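Long-range contact in malate oxidoreductase (Thermotoga maritima, PDB 1VL6), which probably catalyses the NAD-dependent oxidative decarboxylation of malate to pyruvate, as other malic enzymes do: residues Thr71-Ser76 against Pro133-Ile138. Sequence-based numbering, arbitrary orientation.
Sequences TVAVVS and PSFGGI
The methyl group of Ala-73 sits almost exactly over the centre of the Phe-135 ring, a CH-pi contact with CB 3.5 Å from the ring centroid and only 4° off its normal. Phe-135 reaches this place because its CG stands beside the backbone N and anti to the carbonyl carbon (chi1 -60°), which carries the ring from beside Thr-71 to a place over Ala-73 and brings its CD1 to 3.5 Å from the Ala-73 N. The same ring meets that of Phe-112 of the second subunit, the planes inclined to each other, and packs on Ile-114 of its own chain. With a leucine here the flat ring is gone, which would probably leave the Ala-73 methyl without its CH-pi partner and Phe-112 of the second subunit without the ring it meets. On the face of the sheet that carries Ala-73, Ile-138 continues the apolar row: with CG1 beside its backbone N, its CD1 comes to 4.2 Å from Ala-73 CB, while its CG2 lies 4.1 Å from Val-75 CG2.

Backbone bonds set this pairing. Ala-73 N donates to Gly-137 O at 3.1 Å, nearly straight at 161°, and Gly-136 N donates to Thr-71 O at 3.0 Å with a more bent approach. The hydroxyl of Thr-71 adds a weak bond, OG1 to Ser-134 O at 3.5 Å, whereas the Ser-134 hydroxyl bonds instead to the backbone N of Cys-115 in the second subunit. The example illustrates how a chain entering a sheet can divide its work, its backbone joining the neighbouring strand while an aromatic side chain reaches a subunit interface. Here a 3-10 segment ending at Ser-134 passes through Phe-135 and Gly-136 into strand 137-140, which runs parallel to 71-76, the two being the central strands of the four-stranded parallel sheet of the malic enzyme N-terminal domain.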
ATOM      1  N   THR A  71      -6.405 -11.077 -10.465  1.00 62.40           N
ATOM      2  CA  THR A  71      -6.851 -11.673  -9.191  1.00 66.09           C
ATOM      3  C   THR A  71      -6.985 -13.168  -9.275  1.00 64.68           C
ATOM      4  O   THR A  71      -7.337 -13.720 -10.288  1.00 67.69           O
ATOM      5  CB  THR A  71      -8.172 -11.074  -8.662  1.00 67.87           C
ATOM      6  OG1 THR A  71      -9.254 -11.361  -9.551  1.00 75.89           O
ATOM      7  CG2 THR A  71      -8.105  -9.563  -8.627  1.00 67.51           C
ATOM      8  N   VAL A  72      -6.679 -13.832  -8.192  1.00 63.87           N
ATOM      9  CA  VAL A  72      -6.620 -15.279  -8.163  1.00 64.03           C
ATOM     10  C   VAL A  72      -7.290 -15.737  -6.844  1.00 65.12           C
ATOM     11  O   VAL A  72      -7.071 -15.143  -5.787  1.00 64.52           O
ATOM     12  CB  VAL A  72      -5.147 -15.732  -8.324  1.00 66.18           C
ATOM     13  CG1 VAL A  72      -4.884 -17.159  -7.754  1.00 69.43           C
ATOM     14  CG2 VAL A  72      -4.746 -15.618  -9.796  1.00 64.99           C
ATOM     15  N   ALA A  73      -8.162 -16.747  -6.930  1.00 64.99           N
ATOM     16  CA  ALA A  73      -8.755 -17.314  -5.738  1.00 64.77           C
ATOM     17  C   ALA A  73      -7.875 -18.448  -5.266  1.00 63.54           C
ATOM     18  O   ALA A  73      -7.476 -19.270  -6.058  1.00 64.64           O
ATOM     19  CB  ALA A  73     -10.128 -17.815  -6.042  1.00 68.51           C
ATOM     20  N   VAL A  74      -7.530 -18.460  -3.988  1.00 62.22           N
ATOM     21  CA  VAL A  74      -6.788 -19.567  -3.407  1.00 61.83           C
ATOM     22  C   VAL A  74      -7.834 -20.389  -2.673  1.00 61.61           C
ATOM     23  O   VAL A  74      -8.341 -19.995  -1.632  1.00 60.61           O
ATOM     24  CB  VAL A  74      -5.692 -19.095  -2.443  1.00 62.59           C
ATOM     25  CG1 VAL A  74      -4.939 -20.286  -1.848  1.00 63.70           C
ATOM     26  CG2 VAL A  74      -4.735 -18.154  -3.149  1.00 62.37           C
ATOM     27  N   VAL A  75      -8.159 -21.542  -3.244  1.00 62.25           N
ATOM     28  CA  VAL A  75      -9.344 -22.303  -2.835  1.00 61.86           C
ATOM     29  C   VAL A  75      -8.959 -23.569  -2.069  1.00 61.78           C
ATOM     30  O   VAL A  75      -8.255 -24.410  -2.593  1.00 61.74           O
ATOM     31  CB  VAL A  75     -10.183 -22.669  -4.072  1.00 62.20           C
ATOM     32  CG1 VAL A  75     -11.381 -23.546  -3.705  1.00 63.40           C
ATOM     33  CG2 VAL A  75     -10.637 -21.383  -4.791  1.00 64.38           C
ATOM     34  N   SER A  76      -9.426 -23.704  -0.837  1.00 61.00           N
ATOM     35  CA  SER A  76      -9.226 -24.970  -0.118  1.00 62.83           C
ATOM     36  C   SER A  76     -10.419 -25.284   0.736  1.00 62.48           C
ATOM     37  O   SER A  76     -11.144 -24.373   1.120  1.00 63.10           O
ATOM     38  CB  SER A  76      -8.010 -24.930   0.810  1.00 64.70           C
ATOM     39  OG  SER A  76      -7.711 -26.258   1.247  1.00 67.48           O
ATOM     40  N   PRO A 133     -16.709 -15.472 -12.614  1.00 63.59           N
ATOM     41  CA  PRO A 133     -16.760 -14.056 -12.951  1.00 64.22           C
ATOM     42  C   PRO A 133     -15.919 -13.174 -12.069  1.00 63.80           C
ATOM     43  O   PRO A 133     -15.605 -12.050 -12.451  1.00 63.34           O
ATOM     44  CB  PRO A 133     -18.261 -13.692 -12.780  1.00 65.14           C
ATOM     45  CG  PRO A 133     -18.962 -14.961 -12.877  1.00 64.20           C
ATOM     46  CD  PRO A 133     -18.046 -15.954 -12.216  1.00 62.86           C
ATOM     47  N   SER A 134     -15.557 -13.668 -10.891  1.00 66.35           N
ATOM     48  CA  SER A 134     -14.859 -12.838  -9.903  1.00 66.27           C
ATOM     49  C   SER A 134     -13.333 -12.939  -9.931  1.00 65.70           C
ATOM     50  O   SER A 134     -12.645 -12.162  -9.237  1.00 66.18           O
ATOM     51  CB  SER A 134     -15.405 -13.176  -8.504  1.00 68.34           C
ATOM     52  OG  SER A 134     -16.824 -12.981  -8.484  1.00 70.65           O
ATOM     53  N   PHE A 135     -12.801 -13.864 -10.741  1.00 65.95           N
ATOM     54  CA  PHE A 135     -11.353 -14.117 -10.765  1.00 64.23           C
ATOM     55  C   PHE A 135     -10.792 -14.319 -12.136  1.00 63.94           C
ATOM     56  O   PHE A 135     -11.480 -14.741 -13.046  1.00 62.53           O
ATOM     57  CB  PHE A 135     -11.027 -15.333  -9.926  1.00 65.77           C
ATOM     58  CG  PHE A 135     -11.431 -15.181  -8.501  1.00 68.95           C
ATOM     59  CD1 PHE A 135     -10.683 -14.430  -7.649  1.00 64.06           C
ATOM     60  CD2 PHE A 135     -12.605 -15.760  -8.032  1.00 72.06           C
ATOM     61  CE1 PHE A 135     -11.085 -14.281  -6.341  1.00 71.98           C
ATOM     62  CE2 PHE A 135     -13.002 -15.610  -6.742  1.00 66.72           C
ATOM     63  CZ  PHE A 135     -12.253 -14.849  -5.900  1.00 68.90           C
ATOM     64  N   GLY A 136      -9.506 -14.028 -12.266  1.00 65.96           N
ATOM     65  CA  GLY A 136      -8.749 -14.338 -13.495  1.00 65.86           C
ATOM     66  C   GLY A 136      -8.146 -15.714 -13.513  1.00 64.50           C
ATOM     67  O   GLY A 136      -7.698 -16.170 -14.561  1.00 64.09           O
ATOM     68  N   GLY A 137      -8.127 -16.359 -12.339  1.00 64.70           N
ATOM     69  CA  GLY A 137      -7.465 -17.668 -12.140  1.00 62.82           C
ATOM     70  C   GLY A 137      -7.871 -18.331 -10.843  1.00 62.09           C
ATOM     71  O   GLY A 137      -8.304 -17.664  -9.918  1.00 63.31           O
ATOM     72  N   ILE A 138      -7.775 -19.652 -10.787  1.00 62.08           N
ATOM     73  CA  ILE A 138      -8.063 -20.412  -9.587  1.00 61.39           C
ATOM     74  C   ILE A 138      -6.846 -21.220  -9.168  1.00 62.90           C
ATOM     75  O   ILE A 138      -6.320 -22.009  -9.955  1.00 64.88           O
ATOM     76  CB  ILE A 138      -9.183 -21.389  -9.860  1.00 60.99           C
ATOM     77  CG1 ILE A 138     -10.413 -20.674 -10.436  1.00 66.22           C
ATOM     78  CG2 ILE A 138      -9.512 -22.154  -8.608  1.00 63.45           C
ATOM     79  CD1 ILE A 138     -11.297 -19.967  -9.401  1.00 66.57           C
TER